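Local coordinates for protein alpha-galactosidase 1 (Saccharomyces cerevisiae, PDB 3LRK) that hydrolyses terminal, non-reducing alpha-D-galactose residues from alpha-D-galactosides such as galactose oligosaccharides, galactomannans and galactolipids, acting as a secreted homotetrameric GH27 glycosidase, at residues R166-S171 against S198-S203; T29-W34 against P180-L185; L359-G362 against S366-M369; L453-P458 against A463-R468; A53-D58 against A408-N413. The protein carries 1 engineered substitution. One frame throughout, in Å; residues are numbered along the deposited sequence.

Interaction 1. Residues R166-S171 against S198-S203; sequences RYKAMS and SGIANS
The flat peptide group between Tyr167 and Lys168 receives CD1 of Ile200 over one face, the methyl standing 3.6 Å from Lys168 N and 3.8 Å from Tyr167 C. The ring of Tyr167, by contrast, turns neither face nor edge to Ile200: CB alone meets CD1, at 3.9 Å, and the ring runs on until its OH is bonded to the backbone O of Asp149, the catalytic nucleophile. A third flat group, the carbonyl of Ile200, accepts the OG of Ser171 at 2.6 Å, the hydroxyl approaching with a C=O...OG angle of 126° and only slightly tilted from the carbonyl plane. Ser171 can reach it because OG stands anti to its own backbone N (chi1 -174°), swung out from the helix.

Ile200 is thus wedged by both branches. With CG1 between the backbone N and the carbonyl carbon (chi1 61°), CD1 goes down onto the helix backbone while CG2 lies 4.0 Å from CG of Lys168, whose aliphatic chain crosses it at about a right angle before its NZ forms a salt bridge with Asp172.

The contact pins the loop between helix 193-196 and strand 203-205 against helix 160-177 of the (beta/alpha)8 barrel, with Tyr183 of strand 182-185 packed under Met170 and Ser171 and bonded to Tyr167 O.

Interaction 2. Residues T29-W34 against P180-L185; sequences TPQMGW and PVFYSL. Engineered in segment 180-185: Val181 (natural residue Ile).
Gln31 NE2, lying against the ring of Phe182, is held by two hydroxyls: it is hydrogen-bonded to Tyr145 OH and to Ser203 OG. This grip lies inside the (beta/alpha)8 barrel, where Gln31 leads into strand 32-35 and Phe182 opens strand 182-185. These are the first and fifth of the eight strands, so the two segments face each other across the barrel interior and share no backbone bond; their closest CA atoms, those of Gln31 and Phe182, are 8.8 Å apart.

The side chains close that distance. Gln31 places CG between its backbone N and carbonyl carbon (chi1 70°) and bends again at chi2 (-88°), which brings the amide obliquely against the CZ-CE1 end of the Phe182 ring. CB comes within 3.7 Å of Phe182 CZ, while CD is 3.4 Å from both CZ and CE1. The two side chains cross at about a right angle, and the amide plane is inclined 59° to the ring, so the flat groups are not stacked.

Around them the aromatic lining continues: Tyr145 meets the Phe182 ring with nearly parallel planes, and Tyr68 meets it at a steep angle. Ser184, one inward-facing position further along the strand, has its side chain about 4 Å from that of the substrate-binding Lys147 and makes a weak hydrogen bond to Tyr145 OH.

The other end of the amide fares differently from NE2. Gln31 OE1 is buried here without a polar partner in the model, and it rests obliquely on the ring, 3.1 Å from Phe182 CZ.

Interaction 3. Residues L359-G362 against S366-M369; sequences LLNG and SRPM
Side chains of Asn361, Arg367 and Met369 fill the space between two facing beta strands of the C-terminal domain, in a contact that is partly apolar and partly water-bridged. Strands 359-361 and 367-369 run nearly antiparallel, at 159°, but their axes stay 8.6 Å apart and no direct hydrogen bond joins them: they belong to different sheets.

Met369 supplies the apolar half. Its SD packs 3.8 Å from Asn361 CB and more loosely against Leu359 CB, and the bend at the end of the chain (chi3 74°) brings CE to 3.5 Å from Leu360 O, so the methyl lies on the opposing backbone.

The polar half is built on Asn361. Its amide crosses the Arg367 chain, OD1 standing 3.5 Å from Arg367 CD, with the amide and guanidinium planes 70° apart. One water ties the two ends together, donating to Asn361 OD1 at 2.8 Å and accepting from Arg367 NH1 at 2.8 Å, in the guanidinium plane. NH1 also forms a salt bridge with Asp334. Asn361 holds the connection itself: OD1 accepts from Gly363 N in an Asx turn, and ND2 donates to Val365 O and, on the facing sheet, to Val457 O.

A short link carrying the chain from one sheet to the other, with side chains interleaved between them, is a beta arch of a beta sandwich.

Interaction 4. Residues L453-P458 against A463-R468; sequences LNTTVP and AFYRLR
Thr455 OG1 and Tyr465 OH meet at 2.7 Å in the one hydrogen bond between these strands, the two side chains coming from opposite directions and OG1 lying in the plane of the ring, at its edge. Either hydroxyl could be the donor. Thr455 sits off a staggered position (chi1 -25°) with CG2 implausibly close to Tyr465 OH, so the rotation of its side chain, and with it the detail of this bond, is somewhat doubtful.

Apolar contacts flank the bond. On the Leu453 side, CD2 approaches the ring obliquely and lies 3.8 Å from Tyr465 CE1. At the other end Val457 straddles Ala463, CG2 being 4.0 Å from Ala463 CB while CG1 is 3.9 Å from Ala463 N. A phenylalanine in place of Tyr465 would probably leave Thr455 OG1 without its mate across the contact.

Further out, Ile393 of strand 391-395 packs against both Leu453 and Tyr465. The backbones are fixed by different neighbours: Thr455 and Val457 pair with Met369 and Arg367, whereas Ala463 pairs with Leu359. Consequently the segments lie in separate sheets, with axes 8.9 Å apart at closest approach and directions 140° apart.

Alternate residues, Leu453, Thr455 and Val457 on one side and Ala463 and Tyr465 on the other, point into the space between the sheets and meet there, with the chain returning through a short connection: the layered packing of a beta sandwich, here closed by the last strands of the chain.

Interaction 5. Residues A53-D58 against A408-N413; sequences ADRISD and AILGRN
The guanidinium of Arg55 points end-on at the carbonyl of Leu410, so that NH1 and NH2 both donate to the same O, each at 3.0 Å. The oxygen lies in the guanidinium plane, and both bonds are moderately bent, with N-H...O angles near 147°. Arg55 starts out sidelong from helix 46-58 and bends at chi2 (71°), which delivers its head to the end of helix 403-410; its remaining donor, NE, is bonded to Val296 O.

Leu410 crosses the arginine at about a right angle, and its methyl CD2 lies against the guanidinium, 3.5 Å from Arg55 NH2. Arg412 comes instead over a face. Its guanidinium is inclined 30° to that of Arg55 and displaced toward the rim, with the nearest nitrogens, NH1 of Arg55 and NH1 of Arg412, 3.5 Å apart and both donors. Arg412 is placed there by the way the helix ends: with a positive phi, it is the C-prime residue of a Schellman motif, in which Asn413 N bonds to Ala408 O and Arg412 N to Ile409 O.

Replacing Arg55 by an alanine would probably leave Leu410 O without either of these donors and Val296 O without its Arg55 partner, loosening the tie between the catalytic barrel and the C-terminal domain.

Chemically, a cation is set against a helix C-terminus, where the partial negative charge would suit it. That attraction, with three neutral-acceptor bonds around Arg55, probably offsets the cost of two like charges overlapping at the rims of their guanidinium groups; Asp58 OD2, 5.6 Å from NH1 of the exposed Arg412, may moderate it further.

How the interactions relate
Interactions 1 and 2 belong to the barrel and meet at strand 182-185, where Leu185 N bonds to Ser203 O. Interaction 2 lies deepest, in the barrel interior, while interaction 1 joins a peripheral helix to a loop. Trp34 CB packing on Ile56 CD1 connects interaction 2 to helix 46-58 of interaction 5, which is partly exposed and bridges the two domains through charged donors. Interactions 3 and 4, centres about 10 Å apart, share both sheets of the sandwich, each strand pairing with one of the other contact; theirs is a chiefly buried apolar layer with few polar ties, about 31 to 33 Å from the centre of interaction 2.

Interaction 1. Residues R166-S171 against S198-S203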
# COMPACT_ATOMS: atom_id res chain seq x y z
N ARG A 166 -15.46 -13.20 -8.88
CA ARG A 166 -16.80 -12.56 -8.96
C ARG A 166 -17.16 -12.20 -10.41
O ARG A 166 -18.30 -12.45 -10.86
CB ARG A 166 -16.88 -11.33 -8.05
CG ARG A 166 -18.24 -10.57 -8.07
CD ARG A 166 -18.46 -9.71 -6.80
NE ARG A 166 -17.29 -8.87 -6.55
CZ ARG A 166 -17.07 -7.68 -7.08
NH1 ARG A 166 -17.99 -7.10 -7.87
NH2 ARG A 166 -15.93 -7.05 -6.81
N TYR A 167 -16.21 -11.61 -11.13
CA TYR A 167 -16.42 -11.26 -12.54
C TYR A 167 -16.43 -12.48 -13.48
O TYR A 167 -17.20 -12.50 -14.46
CB TYR A 167 -15.48 -10.14 -12.99
CG TYR A 167 -15.98 -8.84 -12.42
CD1 TYR A 167 -15.36 -8.24 -11.32
CD2 TYR A 167 -17.15 -8.25 -12.93
CE1 TYR A 167 -15.88 -7.07 -10.76
CE2 TYR A 167 -17.66 -7.10 -12.38
CZ TYR A 167 -17.03 -6.50 -11.31
OH TYR A 167 -17.57 -5.35 -10.80
N LYS A 168 -15.62 -13.49 -13.14
CA LYS A 168 -15.66 -14.78 -13.83
C LYS A 168 -16.99 -15.50 -13.69
O LYS A 168 -17.44 -16.16 -14.64
CB LYS A 168 -14.51 -15.71 -13.38
CG LYS A 168 -14.44 -17.02 -14.18
CD LYS A 168 -13.16 -17.79 -13.91
CE LYS A 168 -13.07 -19.04 -14.79
NZ LYS A 168 -13.99 -20.12 -14.30
N ALA A 169 -17.63 -15.40 -12.52
CA ALA A 169 -18.96 -15.99 -12.32
C ALA A 169 -19.95 -15.55 -13.40
O ALA A 169 -20.69 -16.39 -13.94
CB ALA A 169 -19.50 -15.69 -10.90
N MET A 170 -19.98 -14.26 -13.73
CA MET A 170 -20.88 -13.78 -14.80
C MET A 170 -20.36 -14.12 -16.22
O MET A 170 -21.16 -14.42 -17.11
CB MET A 170 -21.19 -12.29 -14.67
CG MET A 170 -22.12 -11.73 -15.77
SD MET A 170 -23.69 -12.60 -15.86
CE MET A 170 -24.63 -11.71 -14.62
N SER A 171 -19.05 -14.08 -16.40
CA SER A 171 -18.43 -14.49 -17.67
C SER A 171 -18.87 -15.91 -18.05
O SER A 171 -19.33 -16.16 -19.18
CB SER A 171 -16.90 -14.44 -17.57
OG SER A 171 -16.28 -14.69 -18.82
N SER A 198 -8.50 -9.97 -19.27
CA SER A 198 -8.48 -10.49 -20.66
C SER A 198 -9.04 -11.91 -20.84
O SER A 198 -9.70 -12.20 -21.85
CB SER A 198 -7.09 -10.37 -21.29
OG SER A 198 -6.18 -11.30 -20.71
N GLY A 199 -8.78 -12.78 -19.87
CA GLY A 199 -9.22 -14.17 -19.94
C GLY A 199 -10.69 -14.42 -19.72
O GLY A 199 -11.18 -15.53 -19.96
N ILE A 200 -11.41 -13.39 -19.25
CA ILE A 200 -12.83 -13.53 -18.92
C ILE A 200 -13.74 -12.41 -19.47
O ILE A 200 -14.95 -12.49 -19.30
CB ILE A 200 -13.04 -13.60 -17.37
CG1 ILE A 200 -12.54 -12.30 -16.70
CG2 ILE A 200 -12.36 -14.84 -16.76
CD1 ILE A 200 -13.02 -12.14 -15.20
N ALA A 201 -13.15 -11.38 -20.09
CA ALA A 201 -13.92 -10.20 -20.54
C ALA A 201 -13.31 -9.54 -21.77
O ALA A 201 -12.14 -9.75 -22.09
CB ALA A 201 -14.04 -9.18 -19.40
N ASN A 202 -14.11 -8.70 -22.45
CA ASN A 202 -13.69 -7.98 -23.64
C ASN A 202 -13.17 -6.56 -23.39
O ASN A 202 -12.42 -6.01 -24.20
CB ASN A 202 -14.85 -7.95 -24.66
CG ASN A 202 -15.18 -9.33 -25.18
OD1 ASN A 202 -16.32 -9.81 -25.07
ND2 ASN A 202 -14.18 -10.00 -25.76
N SER A 203 -13.61 -5.96 -22.29
CA SER A 203 -13.10 -4.65 -21.87
C SER A 203 -13.32 -4.49 -20.36
O SER A 203 -14.11 -5.22 -19.76
CB SER A 203 -13.76 -3.49 -22.66
OG SER A 203 -15.12 -3.30 -22.30

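Interaction 2. Residues T29-W34 against P180-L185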
# COMPACT_ATOMS: atom_id res chain seq x y z
N THR A 29 -11.56 -5.31 -32.12
CA THR A 29 -11.20 -3.90 -31.96
C THR A 29 -12.08 -3.39 -30.81
O THR A 29 -13.05 -4.06 -30.43
CB THR A 29 -11.55 -3.09 -33.21
OG1 THR A 29 -12.95 -3.22 -33.48
CG2 THR A 29 -10.71 -3.56 -34.44
N PRO A 30 -11.76 -2.21 -30.23
CA PRO A 30 -12.57 -1.69 -29.14
C PRO A 30 -14.01 -1.43 -29.60
O PRO A 30 -14.23 -1.15 -30.77
CB PRO A 30 -11.86 -0.39 -28.77
CG PRO A 30 -10.45 -0.60 -29.21
CD PRO A 30 -10.62 -1.32 -30.51
N GLN A 31 -14.97 -1.58 -28.69
CA GLN A 31 -16.38 -1.36 -29.04
C GLN A 31 -16.69 0.11 -29.26
O GLN A 31 -16.00 0.98 -28.73
CB GLN A 31 -17.34 -1.97 -28.00
CG GLN A 31 -17.37 -1.28 -26.64
CD GLN A 31 -16.32 -1.80 -25.66
OE1 GLN A 31 -15.21 -2.18 -26.07
NE2 GLN A 31 -16.67 -1.82 -24.37
N MET A 32 -17.70 0.38 -30.08
CA MET A 32 -18.20 1.73 -30.28
C MET A 32 -19.71 1.71 -30.14
O MET A 32 -20.36 0.75 -30.53
CB MET A 32 -17.83 2.26 -31.69
CG MET A 32 -16.34 2.43 -31.95
SD MET A 32 -15.98 2.63 -33.73
CE MET A 32 -16.66 4.27 -33.99
N GLY A 33 -20.26 2.79 -29.59
CA GLY A 33 -21.69 2.88 -29.42
C GLY A 33 -22.14 4.09 -28.63
O GLY A 33 -21.54 5.15 -28.73
N TRP A 34 -23.18 3.90 -27.83
CA TRP A 34 -23.79 4.97 -27.06
C TRP A 34 -24.44 4.39 -25.80
O TRP A 34 -24.96 3.27 -25.82
CB TRP A 34 -24.82 5.70 -27.92
CG TRP A 34 -25.71 6.70 -27.19
CD1 TRP A 34 -25.44 8.02 -26.97
CD2 TRP A 34 -27.00 6.45 -26.63
NE1 TRP A 34 -26.48 8.61 -26.29
CE2 TRP A 34 -27.45 7.67 -26.07
CE3 TRP A 34 -27.83 5.32 -26.54
CZ2 TRP A 34 -28.69 7.79 -25.42
CZ3 TRP A 34 -29.06 5.44 -25.89
CH2 TRP A 34 -29.48 6.67 -25.35
N PRO A 180 -23.54 -15.28 -27.96
CA PRO A 180 -22.40 -14.38 -27.85
C PRO A 180 -22.80 -13.05 -27.22
O PRO A 180 -23.77 -12.41 -27.66
CB PRO A 180 -21.95 -14.18 -29.31
CG PRO A 180 -22.50 -15.36 -30.04
CD PRO A 180 -23.82 -15.64 -29.36
N VAL A 181 -22.08 -12.68 -26.17
CA VAL A 181 -22.30 -11.41 -25.49
C VAL A 181 -20.94 -10.76 -25.27
O VAL A 181 -20.02 -11.37 -24.69
CB VAL A 181 -23.09 -11.61 -24.14
CG1 VAL A 181 -23.25 -10.28 -23.38
CG2 VAL A 181 -24.45 -12.27 -24.39
N PHE A 182 -20.80 -9.54 -25.78
CA PHE A 182 -19.65 -8.70 -25.50
C PHE A 182 -19.70 -8.35 -24.01
O PHE A 182 -20.66 -7.72 -23.55
CB PHE A 182 -19.74 -7.42 -26.33
CG PHE A 182 -18.46 -6.60 -26.35
CD1 PHE A 182 -18.04 -5.90 -25.22
CD2 PHE A 182 -17.70 -6.52 -27.52
CE1 PHE A 182 -16.88 -5.15 -25.25
CE2 PHE A 182 -16.55 -5.76 -27.56
CZ PHE A 182 -16.13 -5.09 -26.42
N TYR A 183 -18.66 -8.74 -23.26
CA TYR A 183 -18.69 -8.58 -21.80
C TYR A 183 -17.79 -7.43 -21.34
O TYR A 183 -16.55 -7.50 -21.44
CB TYR A 183 -18.32 -9.93 -21.14
CG TYR A 183 -18.41 -10.01 -19.62
CD1 TYR A 183 -19.45 -9.41 -18.89
CD2 TYR A 183 -17.44 -10.73 -18.91
CE1 TYR A 183 -19.51 -9.52 -17.47
CE2 TYR A 183 -17.49 -10.86 -17.53
CZ TYR A 183 -18.51 -10.27 -16.81
OH TYR A 183 -18.49 -10.42 -15.44
N SER A 184 -18.43 -6.36 -20.87
CA SER A 184 -17.79 -5.12 -20.47
C SER A 184 -17.76 -5.00 -18.95
O SER A 184 -18.80 -4.89 -18.32
CB SER A 184 -18.54 -3.93 -21.10
OG SER A 184 -18.25 -2.69 -20.47
N LEU A 185 -16.57 -5.07 -18.37
CA LEU A 185 -16.40 -4.94 -16.92
C LEU A 185 -16.48 -3.49 -16.47
O LEU A 185 -15.98 -2.59 -17.14
CB LEU A 185 -15.05 -5.53 -16.49
CG LEU A 185 -14.95 -6.99 -16.05
CD1 LEU A 185 -15.87 -7.96 -16.77
CD2 LEU A 185 -13.50 -7.50 -16.03

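Interaction 3. Residues L359-G362 against S366-M369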
# COMPACT_ATOMS: atom_id res chain seq x y z
N LEU A 359 0.95 15.19 -29.69
CA LEU A 359 1.55 16.23 -28.86
C LEU A 359 0.44 16.91 -28.06
O LEU A 359 -0.42 17.59 -28.61
CB LEU A 359 2.36 17.22 -29.71
CG LEU A 359 3.67 16.64 -30.27
CD1 LEU A 359 4.27 17.56 -31.34
CD2 LEU A 359 4.67 16.40 -29.14
N LEU A 360 0.45 16.67 -26.76
CA LEU A 360 -0.67 17.03 -25.91
C LEU A 360 -0.30 18.19 -24.99
O LEU A 360 0.63 18.09 -24.18
CB LEU A 360 -1.16 15.81 -25.12
CG LEU A 360 -2.34 15.91 -24.15
CD1 LEU A 360 -3.64 16.27 -24.87
CD2 LEU A 360 -2.48 14.59 -23.40
N ASN A 361 -1.02 19.30 -25.14
CA ASN A 361 -0.78 20.50 -24.36
C ASN A 361 -1.83 20.66 -23.26
O ASN A 361 -2.87 21.29 -23.46
CB ASN A 361 -0.73 21.74 -25.27
CG ASN A 361 -0.45 23.02 -24.50
OD1 ASN A 361 -0.01 23.00 -23.35
ND2 ASN A 361 -0.70 24.16 -25.15
N GLY A 362 -1.54 20.10 -22.09
CA GLY A 362 -2.44 20.24 -20.95
C GLY A 362 -2.24 21.53 -20.16
O GLY A 362 -2.86 21.72 -19.12
N SER A 366 -1.53 28.53 -25.09
CA SER A 366 -1.00 28.01 -26.35
C SER A 366 0.51 27.98 -26.24
O SER A 366 1.12 28.92 -25.74
CB SER A 366 -1.44 28.92 -27.50
OG SER A 366 -1.02 28.40 -28.75
N ARG A 367 1.13 26.89 -26.69
CA ARG A 367 2.58 26.78 -26.63
C ARG A 367 3.14 26.05 -27.85
O ARG A 367 2.45 25.23 -28.46
CB ARG A 367 3.03 26.10 -25.33
CG ARG A 367 3.09 24.57 -25.39
CD ARG A 367 3.27 23.94 -24.03
NE ARG A 367 4.56 24.24 -23.40
CZ ARG A 367 4.71 25.03 -22.33
NH1 ARG A 367 3.66 25.63 -21.78
NH2 ARG A 367 5.92 25.23 -21.82
N PRO A 368 4.39 26.36 -28.22
CA PRO A 368 5.06 25.54 -29.23
C PRO A 368 5.44 24.19 -28.63
O PRO A 368 5.86 24.11 -27.48
CB PRO A 368 6.30 26.36 -29.58
CG PRO A 368 6.59 27.13 -28.33
CD PRO A 368 5.25 27.47 -27.76
N MET A 369 5.27 23.13 -29.42
CA MET A 369 5.62 21.78 -29.00
C MET A 369 6.44 21.11 -30.11
O MET A 369 6.21 21.34 -31.30
CB MET A 369 4.37 20.95 -28.67
CG MET A 369 3.60 21.43 -27.44
SD MET A 369 2.39 20.24 -26.79
CE MET A 369 3.48 19.05 -26.01
O HOH W 1 0.84 25.38 -22.06

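Interaction 4. Residues L453-P458 against A463-R468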
# COMPACT_ATOMS: atom_id res chain seq x y z
N LEU A 453 10.28 18.20 -35.52
CA LEU A 453 8.89 18.53 -35.81
C LEU A 453 8.44 19.61 -34.82
O LEU A 453 8.45 19.39 -33.61
CB LEU A 453 8.00 17.27 -35.71
CG LEU A 453 6.47 17.34 -35.56
CD1 LEU A 453 5.81 18.23 -36.59
CD2 LEU A 453 5.88 15.93 -35.62
N ASN A 454 8.10 20.79 -35.34
CA ASN A 454 7.64 21.91 -34.53
C ASN A 454 6.19 22.26 -34.86
O ASN A 454 5.81 22.28 -36.04
CB ASN A 454 8.53 23.14 -34.75
CG ASN A 454 8.51 23.65 -36.20
OD1 ASN A 454 8.94 22.94 -37.12
ND2 ASN A 454 8.02 24.87 -36.39
N THR A 455 5.38 22.50 -33.83
CA THR A 455 4.00 22.95 -34.01
C THR A 455 3.59 23.81 -32.84
O THR A 455 4.22 23.76 -31.79
CB THR A 455 2.97 21.79 -34.06
OG1 THR A 455 3.61 20.58 -34.49
CG2 THR A 455 1.81 22.13 -34.99
N THR A 456 2.54 24.59 -33.03
CA THR A 456 1.91 25.34 -31.95
C THR A 456 0.63 24.59 -31.56
O THR A 456 -0.18 24.27 -32.43
CB THR A 456 1.59 26.78 -32.38
OG1 THR A 456 2.81 27.47 -32.68
CG2 THR A 456 0.84 27.54 -31.28
N VAL A 457 0.49 24.31 -30.27
CA VAL A 457 -0.65 23.54 -29.75
C VAL A 457 -1.47 24.40 -28.79
O VAL A 457 -0.92 24.94 -27.82
CB VAL A 457 -0.19 22.22 -29.05
CG1 VAL A 457 -1.39 21.35 -28.70
CG2 VAL A 457 0.76 21.42 -29.95
N PRO A 458 -2.78 24.54 -29.06
CA PRO A 458 -3.65 25.35 -28.21
C PRO A 458 -3.72 24.83 -26.77
O PRO A 458 -3.46 23.64 -26.51
CB PRO A 458 -5.03 25.23 -28.88
CG PRO A 458 -4.77 24.73 -30.25
CD PRO A 458 -3.51 23.94 -30.19
N ALA A 463 -1.93 18.24 -30.95
CA ALA A 463 -1.51 17.96 -32.32
C ALA A 463 -1.51 16.45 -32.49
O ALA A 463 -0.76 15.73 -31.83
CB ALA A 463 -0.13 18.55 -32.61
N PHE A 464 -2.37 15.96 -33.38
CA PHE A 464 -2.58 14.53 -33.53
C PHE A 464 -2.21 14.10 -34.95
O PHE A 464 -2.90 14.45 -35.91
CB PHE A 464 -4.05 14.20 -33.20
CG PHE A 464 -4.30 12.77 -32.82
CD1 PHE A 464 -3.50 12.12 -31.88
CD2 PHE A 464 -5.37 12.08 -33.37
CE1 PHE A 464 -3.75 10.80 -31.52
CE2 PHE A 464 -5.63 10.75 -33.02
CZ PHE A 464 -4.82 10.12 -32.09
N TYR A 465 -1.12 13.35 -35.08
CA TYR A 465 -0.55 13.00 -36.40
C TYR A 465 -0.48 11.52 -36.72
O TYR A 465 -0.29 10.68 -35.84
CB TYR A 465 0.88 13.53 -36.54
CG TYR A 465 1.07 15.00 -36.30
CD1 TYR A 465 1.97 15.44 -35.33
CD2 TYR A 465 0.36 15.96 -37.03
CE1 TYR A 465 2.18 16.79 -35.10
CE2 TYR A 465 0.56 17.32 -36.79
CZ TYR A 465 1.47 17.72 -35.83
OH TYR A 465 1.68 19.05 -35.58
N ARG A 466 -0.58 11.22 -38.01
CA ARG A 466 -0.21 9.92 -38.54
C ARG A 466 1.04 10.10 -39.41
O ARG A 466 1.05 10.91 -40.33
CB ARG A 466 -1.35 9.29 -39.34
CG ARG A 466 -1.10 7.84 -39.72
CD ARG A 466 -2.35 7.14 -40.24
NE ARG A 466 -2.05 5.74 -40.53
CZ ARG A 466 -2.85 4.71 -40.26
NH1 ARG A 466 -4.03 4.91 -39.69
NH2 ARG A 466 -2.46 3.48 -40.55
N LEU A 467 2.10 9.36 -39.08
CA LEU A 467 3.34 9.37 -39.86
C LEU A 467 3.39 8.19 -40.82
O LEU A 467 3.08 7.06 -40.44
CB LEU A 467 4.59 9.36 -38.97
CG LEU A 467 4.92 10.52 -38.01
CD1 LEU A 467 6.43 10.66 -37.84
CD2 LEU A 467 4.34 11.85 -38.44
N ARG A 468 3.76 8.46 -42.07
CA ARG A 468 3.82 7.43 -43.11
C ARG A 468 5.19 7.49 -43.79
O ARG A 468 5.75 8.57 -43.95
CB ARG A 468 2.71 7.64 -44.16
CG ARG A 468 1.31 7.84 -43.59
CD ARG A 468 0.24 7.61 -44.64
NE ARG A 468 0.17 6.20 -45.03
CZ ARG A 468 -0.49 5.74 -46.08
NH1 ARG A 468 -1.17 6.57 -46.87
NH2 ARG A 468 -0.49 4.44 -46.34

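Interaction 5. Residues A53-D58 against A408-N413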
# COMPACT_ATOMS: atom_id res chain seq x y z
N ALA A 53 -31.54 5.61 -31.23
CA ALA A 53 -30.99 4.70 -32.22
C ALA A 53 -31.30 5.19 -33.63
O ALA A 53 -30.43 5.14 -34.50
CB ALA A 53 -31.52 3.29 -32.00
N ASP A 54 -32.54 5.64 -33.86
CA ASP A 54 -32.94 6.20 -35.16
C ASP A 54 -32.05 7.39 -35.53
O ASP A 54 -31.58 7.49 -36.66
CB ASP A 54 -34.41 6.66 -35.15
CG ASP A 54 -35.40 5.50 -35.26
OD1 ASP A 54 -34.99 4.33 -35.45
OD2 ASP A 54 -36.61 5.77 -35.17
N ARG A 55 -31.82 8.27 -34.55
CA ARG A 55 -30.97 9.45 -34.72
C ARG A 55 -29.51 9.07 -35.01
O ARG A 55 -28.90 9.66 -35.89
CB ARG A 55 -31.07 10.36 -33.48
CG ARG A 55 -30.15 11.59 -33.46
CD ARG A 55 -30.57 12.66 -34.45
NE ARG A 55 -30.09 13.99 -34.05
CZ ARG A 55 -30.20 15.09 -34.80
NH1 ARG A 55 -30.75 15.05 -36.01
NH2 ARG A 55 -29.74 16.25 -34.33
N ILE A 56 -28.98 8.09 -34.28
CA ILE A 56 -27.59 7.64 -34.50
C ILE A 56 -27.43 7.01 -35.89
O ILE A 56 -26.41 7.22 -36.56
CB ILE A 56 -27.11 6.68 -33.36
CG1 ILE A 56 -26.98 7.47 -32.05
CG2 ILE A 56 -25.78 6.00 -33.72
CD1 ILE A 56 -26.62 6.64 -30.84
N SER A 57 -28.43 6.25 -36.31
CA SER A 57 -28.49 5.74 -37.67
C SER A 57 -28.52 6.89 -38.70
O SER A 57 -27.68 6.93 -39.61
CB SER A 57 -29.71 4.82 -37.85
OG SER A 57 -29.65 4.15 -39.09
N ASP A 58 -29.47 7.81 -38.54
CA ASP A 58 -29.69 8.89 -39.53
C ASP A 58 -28.50 9.85 -39.64
O ASP A 58 -28.21 10.35 -40.73
CB ASP A 58 -30.99 9.65 -39.26
CG ASP A 58 -32.23 8.80 -39.47
OD1 ASP A 58 -32.16 7.77 -40.18
OD2 ASP A 58 -33.29 9.17 -38.92
N ALA A 408 -26.14 21.74 -40.52
CA ALA A 408 -27.10 21.33 -41.54
C ALA A 408 -27.57 19.89 -41.35
O ALA A 408 -28.77 19.62 -41.38
CB ALA A 408 -26.52 21.52 -42.94
N ILE A 409 -26.62 18.98 -41.14
CA ILE A 409 -26.95 17.56 -40.94
C ILE A 409 -27.80 17.37 -39.68
O ILE A 409 -28.83 16.70 -39.72
CB ILE A 409 -25.70 16.65 -40.88
CG1 ILE A 409 -25.01 16.60 -42.26
CG2 ILE A 409 -26.09 15.23 -40.44
CD1 ILE A 409 -23.54 16.19 -42.20
N LEU A 410 -27.38 17.99 -38.57
CA LEU A 410 -28.11 17.89 -37.30
C LEU A 410 -29.52 18.47 -37.37
O LEU A 410 -30.43 17.99 -36.69
CB LEU A 410 -27.34 18.55 -36.17
CG LEU A 410 -26.05 17.86 -35.71
CD1 LEU A 410 -25.20 18.84 -34.94
CD2 LEU A 410 -26.33 16.59 -34.91
N GLY A 411 -29.70 19.52 -38.18
CA GLY A 411 -31.00 20.17 -38.36
C GLY A 411 -31.89 19.50 -39.39
O GLY A 411 -32.96 20.01 -39.73
N ARG A 412 -31.43 18.34 -39.88
CA ARG A 412 -32.13 17.52 -40.89
C ARG A 412 -32.35 18.25 -42.22
O ARG A 412 -33.33 17.99 -42.93
CB ARG A 412 -33.44 16.95 -40.33
CG ARG A 412 -33.31 16.23 -39.00
CD ARG A 412 -34.67 16.04 -38.35
NE ARG A 412 -34.62 16.30 -36.91
CZ ARG A 412 -34.35 15.38 -35.98
NH1 ARG A 412 -34.11 14.12 -36.33
NH2 ARG A 412 -34.33 15.73 -34.70
N ASN A 413 -31.44 19.15 -42.57
CA ASN A 413 -31.48 19.84 -43.85
C ASN A 413 -30.52 19.22 -44.87
O ASN A 413 -30.71 19.37 -46.08
CB ASN A 413 -31.23 21.34 -43.66
CG ASN A 413 -32.41 22.05 -42.99
OD1 ASN A 413 -33.54 22.02 -43.49
ND2 ASN A 413 -32.15 22.70 -41.86